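Local coordinates for berberine bridge enzyme-like protein (Arabidopsis thaliana, PDB 5D79), which is an FAD-dependent oxidoreductase of the berberine bridge enzyme-like family, involved in adaptation to salt stress, at residues 106-111 and 128-133; 60-65 and 358-363. All blocks are in the same frame, centred on the assembly; numbering follows the deposited sequence.

Contact 1: residues 106-111 and 128-133; sequences TRSAGH and IDLRNL. With FAD (flavin-adenine dinucleotide), chain E.
Arg107 and Asp129 are paired in two parallel beta strands at the edge of a small mixed sheet, part of the PCMH-type FAD-binding fold. Arg107 sets the register. Arg107 N donates to Ile128 O (2.9 Å), and Arg107 O accepts from Leu130 N (2.8 Å). Both side chains leave the sheet on the same face.

From CB the Arg107 chain runs with CG anti to the backbone N (chi1 -176°), which brings CG within 3.6 Å of FAD O2A. CD passes close to Gly110, where a CB would be crowded. The chain then bends at chi3 (72°) and swings the guanidinium to Asp129. Arg107 NE reaches Asp129 OD2 from above the carboxylate plane at 3.2 Å. Arg107 NH2 meets Asp129 OD2 at 2.9 Å, nearly in line with the C-O bond. The grip is side-on, both bonds falling on OD2, and the guanidinium and carboxylate planes stand 82° apart. NH1 turns to Leu61 O.

Arg131 takes hold of the same carboxylate. Its N and NE both donate to OD1, the backbone bond closing an Asx turn, and its NH2 forms a salt bridge with OD2. The two guanidinium groups lie side by side, nearly parallel, with the Asp129 carboxylate shared between them. Asp129 is likely to stay ionised.

On the other face of the sheet, Thr106 CG2 packs against Leu130 CD1 at 3.7 Å and also touches the adenine. Past the strand, the loop wraps round the FAD pyrophosphate. Ser108 N and Gly110 N both donate to O2A, and His111 N donates to O3P. Ser108 OG is hydrogen-bonded to adenine N7A and to Thr149 O. At His111 comes the covalent link, with His111 ND1 1.6 Å from FAD C8M.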
loop_
_atom_site.group_PDB
_atom_site.type_symbol
_atom_site.label_atom_id
_atom_site.label_comp_id
_atom_site.label_asym_id
_atom_site.label_seq_id
_atom_site.Cartn_x
_atom_site.Cartn_y
_atom_site.Cartn_z
ATOM N N THR A 106 4.430 -14.902 1.942
ATOM C CA THR A 106 5.618 -14.114 1.618
ATOM C C THR A 106 5.581 -12.719 2.238
ATOM O O THR A 106 4.651 -11.948 1.999
ATOM C CB THR A 106 5.787 -13.964 0.107
ATOM O OG1 THR A 106 6.043 -15.242 -0.466
ATOM C CG2 THR A 106 6.952 -13.036 -0.208
ATOM N N ARG A 107 6.601 -12.387 3.023
ATOM C CA ARG A 107 6.658 -11.073 3.645
ATOM C C ARG A 107 7.818 -10.240 3.118
ATOM O O ARG A 107 8.947 -10.718 3.050
ATOM C CB ARG A 107 6.765 -11.199 5.167
ATOM C CG ARG A 107 6.726 -9.859 5.874
ATOM C CD ARG A 107 6.419 -9.982 7.344
ATOM N NE ARG A 107 7.536 -10.544 8.088
ATOM C CZ ARG A 107 7.500 -10.822 9.384
ATOM N NH1 ARG A 107 6.392 -10.597 10.077
ATOM N NH2 ARG A 107 8.577 -11.321 9.981
ATOM N N SER A 108 7.532 -8.993 2.739
ATOM C CA SER A 108 8.586 -8.025 2.429
ATOM C C SER A 108 8.884 -7.156 3.648
ATOM O O SER A 108 9.874 -7.367 4.325
ATOM C CB SER A 108 8.206 -7.147 1.236
ATOM O OG SER A 108 8.090 -7.924 0.059
ATOM N N ALA A 109 8.030 -6.183 3.933
ATOM C CA ALA A 109 8.267 -5.328 5.089
ATOM C C ALA A 109 7.060 -5.311 6.007
ATOM O O ALA A 109 7.053 -4.604 7.010
ATOM C CB ALA A 109 8.630 -3.914 4.658
ATOM N N GLY A 110 6.031 -6.072 5.646
ATOM C CA GLY A 110 4.980 -6.431 6.585
ATOM C C GLY A 110 3.924 -5.400 6.936
ATOM O O GLY A 110 3.384 -5.411 8.044
ATOM N N HIS A 111 3.607 -4.524 5.997
ATOM C CA HIS A 111 2.565 -3.536 6.220
ATOM C C HIS A 111 1.147 -4.002 5.858
ATOM O O HIS A 111 0.234 -3.185 5.836
ATOM C CB HIS A 111 2.906 -2.258 5.452
ATOM C CG HIS A 111 3.704 -1.287 6.260
ATOM N ND1 HIS A 111 3.117 -0.322 7.047
ATOM C CD2 HIS A 111 5.040 -1.160 6.443
ATOM C CE1 HIS A 111 4.055 0.370 7.670
ATOM N NE2 HIS A 111 5.230 -0.120 7.322
ATOM N N ILE A 128 8.135 -16.883 4.059
ATOM C CA ILE A 128 9.295 -16.433 3.286
ATOM C C ILE A 128 9.521 -14.923 3.519
ATOM O O ILE A 128 8.914 -14.080 2.839
ATOM C CB ILE A 128 9.116 -16.691 1.761
ATOM C CG1 ILE A 128 8.592 -18.103 1.491
ATOM C CG2 ILE A 128 10.418 -16.461 1.017
ATOM C CD1 ILE A 128 8.216 -18.338 0.053
ATOM N N ASP A 129 10.375 -14.593 4.489
ATOM C CA ASP A 129 10.693 -13.205 4.827
ATOM C C ASP A 129 11.833 -12.724 3.927
ATOM O O ASP A 129 12.917 -13.314 3.923
ATOM C CB ASP A 129 11.067 -13.096 6.314
ATOM C CG ASP A 129 11.163 -11.644 6.823
ATOM O OD1 ASP A 129 11.831 -10.804 6.185
ATOM O OD2 ASP A 129 10.581 -11.356 7.896
ATOM N N LEU A 130 11.584 -11.650 3.178
ATOM C CA LEU A 130 12.510 -11.186 2.139
ATOM C C LEU A 130 13.492 -10.133 2.619
ATOM O O LEU A 130 14.155 -9.489 1.809
ATOM C CB LEU A 130 11.732 -10.629 0.951
ATOM C CG LEU A 130 10.830 -11.650 0.262
ATOM C CD1 LEU A 130 9.936 -10.973 -0.743
ATOM C CD2 LEU A 130 11.679 -12.709 -0.407
ATOM N N ARG A 131 13.599 -9.984 3.934
ATOM C CA ARG A 131 14.415 -8.943 4.540
ATOM C C ARG A 131 15.874 -8.903 4.070
ATOM O O ARG A 131 16.500 -7.855 4.109
ATOM C CB ARG A 131 14.388 -9.101 6.057
ATOM C CG ARG A 131 15.110 -10.333 6.586
ATOM C CD ARG A 131 14.924 -10.399 8.073
ATOM N NE ARG A 131 13.550 -10.045 8.396
ATOM C CZ ARG A 131 13.061 -9.960 9.626
ATOM N NH1 ARG A 131 13.840 -10.203 10.672
ATOM N NH2 ARG A 131 11.788 -9.631 9.806
ATOM N N ASN A 132 16.410 -10.037 3.626
ATOM C CA ASN A 132 17.815 -10.115 3.222
ATOM C C ASN A 132 18.050 -9.752 1.762
ATOM O O ASN A 132 19.181 -9.471 1.362
ATOM C CB ASN A 132 18.368 -11.519 3.486
ATOM C CG ASN A 132 18.551 -11.805 4.959
ATOM O OD1 ASN A 132 18.692 -10.881 5.770
ATOM N ND2 ASN A 132 18.561 -13.088 5.318
ATOM N N LEU A 133 16.981 -9.774 0.968
ATOM C CA LEU A 133 17.068 -9.433 -0.449
ATOM C C LEU A 133 16.479 -8.047 -0.701
ATOM O O LEU A 133 15.329 -7.911 -1.115
ATOM C CB LEU A 133 16.355 -10.484 -1.308
ATOM C CG LEU A 133 16.911 -11.908 -1.246
ATOM C CD1 LEU A 133 16.094 -12.867 -2.104
ATOM C CD2 LEU A 133 18.371 -11.910 -1.663
HETATM P PA FAD E . 3.707 -7.134 3.333
HETATM O O1A FAD E . 2.829 -7.498 4.504
HETATM O O2A FAD E . 5.117 -7.659 3.470
HETATM O O5B FAD E . 3.011 -7.632 1.962
HETATM C C5B FAD E . 1.633 -7.399 1.708
HETATM C C4B FAD E . 1.043 -8.386 0.692
HETATM O O4B FAD E . 1.906 -8.475 -0.428
HETATM C C3B FAD E . 0.915 -9.782 1.285
HETATM O O3B FAD E . -0.238 -10.438 0.802
HETATM C C2B FAD E . 2.180 -10.471 0.805
HETATM O O2B FAD E . 2.024 -11.874 0.689
HETATM C C1B FAD E . 2.467 -9.774 -0.521
HETATM N N9A FAD E . 3.901 -9.696 -0.876
HETATM C C8A FAD E . 4.909 -8.994 -0.254
HETATM N N7A FAD E . 6.063 -9.202 -0.940
HETATM C C5A FAD E . 5.809 -10.021 -1.988
HETATM C C6A FAD E . 6.603 -10.557 -3.002
HETATM N N6A FAD E . 7.832 -10.102 -3.217
HETATM N N1A FAD E . 6.034 -11.382 -3.952
HETATM C C2A FAD E . 4.688 -11.667 -3.904
HETATM N N3A FAD E . 3.908 -11.136 -2.895
HETATM C C4A FAD E . 4.453 -10.329 -1.956
HETATM N N1 FAD E . -0.308 2.182 0.390
HETATM C C2 FAD E . -0.451 3.195 -0.543
HETATM O O2 FAD E . -0.416 2.943 -1.753
HETATM N N3 FAD E . -0.613 4.505 -0.107
HETATM C C4 FAD E . -0.639 4.815 1.243
HETATM O O4 FAD E . -0.669 5.997 1.590
HETATM C C4X FAD E . -0.474 3.794 2.179
HETATM N N5 FAD E . -0.359 4.076 3.532
HETATM C C5X FAD E . 0.108 3.098 4.396
HETATM C C6 FAD E . 0.474 3.404 5.706
HETATM C C7 FAD E . 0.936 2.406 6.567
HETATM C C7M FAD E . 1.315 2.746 7.977
HETATM C C8 FAD E . 1.080 1.096 6.105
HETATM C C8M FAD E . 1.550 -0.000 7.016
HETATM C C9 FAD E . 0.713 0.789 4.800
HETATM C C9A FAD E . 0.180 1.773 3.960
HETATM N N10 FAD E . -0.220 1.466 2.669
HETATM C C10 FAD E . -0.278 2.481 1.734
HETATM C "C1'" FAD E . -0.506 0.049 2.278
HETATM C "C2'" FAD E . 0.704 -0.688 1.735
HETATM O "O2'" FAD E . 1.081 -0.113 0.503
HETATM C "C3'" FAD E . 0.315 -2.152 1.572
HETATM O "O3'" FAD E . 0.072 -2.693 2.852
HETATM C "C4'" FAD E . 1.416 -2.969 0.941
HETATM O "O4'" FAD E . 0.872 -4.114 0.339
HETATM C "C5'" FAD E . 2.360 -3.454 2.019
HETATM O "O5'" FAD E . 3.546 -3.908 1.411
HETATM P P FAD E . 4.661 -4.559 2.362
HETATM O O1P FAD E . 5.710 -5.243 1.527
HETATM O O2P FAD E . 5.275 -3.518 3.264
HETATM O O3P FAD E . 3.715 -5.525 3.242
HETATM O O HOH W 1 10.644 -8.658 6.622
#

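Contact 2: residues 60-65 and 358-363; sequences ILDSSI and RERTSL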
loop_
_atom_site.group_PDB
_atom_site.type_symbol
_atom_site.label_atom_id
_atom_site.label_comp_id
_atom_site.label_asym_id
_atom_site.label_seq_id
_atom_site.Cartn_x
_atom_site.Cartn_y
_atom_site.Cartn_z
ATOM N N ILE A 60 12.490 -12.640 14.814
ATOM C CA ILE A 60 12.443 -12.544 13.355
ATOM C C ILE A 60 11.001 -12.329 12.887
ATOM O O ILE A 60 10.743 -11.527 11.988
ATOM C CB ILE A 60 13.033 -13.806 12.681
ATOM C CG1 ILE A 60 14.553 -13.850 12.867
ATOM C CG2 ILE A 60 12.708 -13.831 11.201
ATOM C CD1 ILE A 60 15.298 -12.895 11.950
ATOM N N LEU A 61 10.065 -13.031 13.519
ATOM C CA LEU A 61 8.649 -12.904 13.185
ATOM C C LEU A 61 8.078 -11.559 13.619
ATOM O O LEU A 61 7.309 -10.938 12.882
ATOM C CB LEU A 61 7.836 -14.027 13.831
ATOM C CG LEU A 61 6.327 -13.977 13.576
ATOM C CD1 LEU A 61 6.028 -14.133 12.088
ATOM C CD2 LEU A 61 5.598 -15.037 14.404
ATOM N N ASP A 62 8.445 -11.126 14.824
ATOM C CA ASP A 62 7.881 -9.915 15.403
ATOM C C ASP A 62 8.417 -8.669 14.717
ATOM O O ASP A 62 7.739 -7.641 14.675
ATOM C CB ASP A 62 8.184 -9.841 16.904
ATOM C CG ASP A 62 6.931 -9.747 17.758
ATOM O OD1 ASP A 62 6.248 -8.697 17.709
ATOM O OD2 ASP A 62 6.649 -10.714 18.500
ATOM N N SER A 63 9.628 -8.769 14.173
ATOM C CA SER A 63 10.384 -7.587 13.736
ATOM C C SER A 63 9.698 -6.720 12.671
ATOM O O SER A 63 9.702 -5.490 12.775
ATOM C CB SER A 63 11.769 -8.007 13.226
ATOM O OG SER A 63 11.789 -9.366 12.834
ATOM N N SER A 64 9.124 -7.344 11.650
ATOM C CA SER A 64 8.447 -6.570 10.623
ATOM C C SER A 64 6.934 -6.711 10.679
ATOM O O SER A 64 6.295 -6.714 9.635
ATOM C CB SER A 64 8.948 -6.958 9.224
ATOM O OG SER A 64 9.463 -8.269 9.182
ATOM N N ILE A 65 6.358 -6.829 11.880
ATOM C CA ILE A 65 4.898 -6.730 12.018
ATOM C C ILE A 65 4.532 -5.263 12.198
ATOM O O ILE A 65 4.768 -4.671 13.249
ATOM C CB ILE A 65 4.336 -7.565 13.191
ATOM C CG1 ILE A 65 4.430 -9.064 12.874
ATOM C CG2 ILE A 65 2.887 -7.196 13.445
ATOM C CD1 ILE A 65 3.884 -9.993 13.958
ATOM N N ARG A 358 14.110 1.038 9.539
ATOM C CA ARG A 358 13.055 0.051 9.396
ATOM C C ARG A 358 12.583 -0.336 10.778
ATOM O O ARG A 358 12.630 -1.501 11.145
ATOM C CB ARG A 358 13.545 -1.187 8.630
ATOM C CG ARG A 358 13.688 -0.998 7.133
ATOM C CD ARG A 358 14.364 -2.203 6.506
ATOM N NE ARG A 358 13.494 -3.372 6.357
ATOM C CZ ARG A 358 13.439 -4.116 5.252
ATOM N NH1 ARG A 358 12.631 -5.172 5.190
ATOM N NH2 ARG A 358 14.193 -3.802 4.201
ATOM N N GLU A 359 12.150 0.638 11.563
ATOM C CA GLU A 359 11.768 0.323 12.928
ATOM C C GLU A 359 10.296 -0.080 13.003
ATOM O O GLU A 359 9.485 0.293 12.144
ATOM C CB GLU A 359 12.078 1.497 13.861
ATOM C CG GLU A 359 13.578 1.687 14.125
ATOM C CD GLU A 359 14.283 0.403 14.585
ATOM O OE1 GLU A 359 13.915 -0.147 15.650
ATOM O OE2 GLU A 359 15.214 -0.053 13.879
ATOM N N ARG A 360 9.976 -0.881 14.018
ATOM C CA ARG A 360 8.628 -1.397 14.218
ATOM C C ARG A 360 7.695 -0.267 14.626
ATOM O O ARG A 360 8.072 0.585 15.424
ATOM C CB ARG A 360 8.641 -2.509 15.278
ATOM C CG ARG A 360 7.474 -3.491 15.193
ATOM C CD ARG A 360 7.633 -4.613 16.204
ATOM N NE ARG A 360 6.483 -5.517 16.263
ATOM C CZ ARG A 360 5.349 -5.257 16.911
ATOM N NH1 ARG A 360 5.185 -4.098 17.540
ATOM N NH2 ARG A 360 4.372 -6.152 16.922
ATOM N N THR A 361 6.489 -0.235 14.068
ATOM C CA THR A 361 5.502 0.736 14.511
ATOM C C THR A 361 4.965 0.372 15.896
ATOM O O THR A 361 5.106 -0.770 16.360
ATOM C CB THR A 361 4.329 0.834 13.541
ATOM O OG1 THR A 361 3.427 1.850 13.995
ATOM C CG2 THR A 361 3.598 -0.496 13.477
ATOM N N SER A 362 4.348 1.342 16.558
ATOM C CA SER A 362 3.794 1.094 17.883
ATOM C C SER A 362 2.289 1.290 17.866
ATOM O O SER A 362 1.623 1.094 18.882
ATOM C CB SER A 362 4.446 2.009 18.925
ATOM O OG SER A 362 3.831 3.284 18.965
ATOM N N LEU A 363 1.760 1.669 16.703
ATOM C CA LEU A 363 0.336 1.948 16.546
ATOM C C LEU A 363 -0.368 0.885 15.716
ATOM O O LEU A 363 -0.048 0.692 14.535
ATOM C CB LEU A 363 0.111 3.322 15.897
ATOM C CG LEU A 363 0.719 4.520 16.634
ATOM C CD1 LEU A 363 0.221 5.823 16.055
ATOM C CD2 LEU A 363 0.411 4.436 18.130
HETATM O O HOH W 2 10.726 -3.435 10.811
#
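Asp62 O, in helix 58-63, takes two donors, Arg360 NE and Ile65 N, from opposite faces of its carbonyl plane. One oxygen thus serves both the local turn and the distant loop. Arg360 NE lies 2.9 Å from Asp62 O, and the oxygen is in the guanidinium plane. Ile65 N is 3.2 Å from Asp62 O.

At chi1 (-157°) the Arg360 chain turns away from its own N and then stays extended to NE, which carries the head across to the helix. Arg360 NH2 pairs with Asp62 OD1 in a salt bridge of 3.3 Å. The carboxylate and guanidinium planes are 48° apart. Ile65 lies alongside, with Ile65 CG2 3.9 Å from Arg360 NH2. Ile65 O sits over one face of the guanidinium, displaced toward the rim, and touches Arg360 CG at 3.5 Å. NH1 is held by a salt bridge to Glu435.

If Arg360 were an alanine, Asp62 would probably be left without this charged mate, Asp62 O would lose one of its two donors and a gap would open beside Ile65.

Water 2 ties the backbones together a little further along, donating to Ser63 O (3.0 Å) and to Arg358 O (2.7 Å). The Gln66 side-chain amide also bonds to segment 358-363, at Glu359 O and Thr361 N. Thr361 OG1 then accepts from Leu363 N in an ST turn, just where strand 363-372 begins. The contact thus joins a helix packed on the FAD-binding part to the loop leading into the seven-stranded antiparallel sheet. This is the two-part architecture of berberine bridge enzyme-like flavoproteins, with the flavin between the parts.

In the fold
Contacts 1 and 2 sit on the same side of the chain's centre, their own centres about 12 Å apart. Residues 60-65 belong to both neighbourhoods. Leu61 O lies 3.0 Å from Arg107 NH1, and Ser63 OG lies 3.0 Å from Arg131 NH2. Ser63 OG is also hydrogen-bonded to Ser59 O. The arginines of contact 1 therefore hold the segment that Arg360 grips in contact 2. Contact 1 meets the cofactor directly along the adenine, the pyrophosphate and the flavin attachment. Contact 2 stays a shell further out. Between nearest atoms, the side chain of Thr361 is about 6 Å from that of His111 and about 6 Å from FAD.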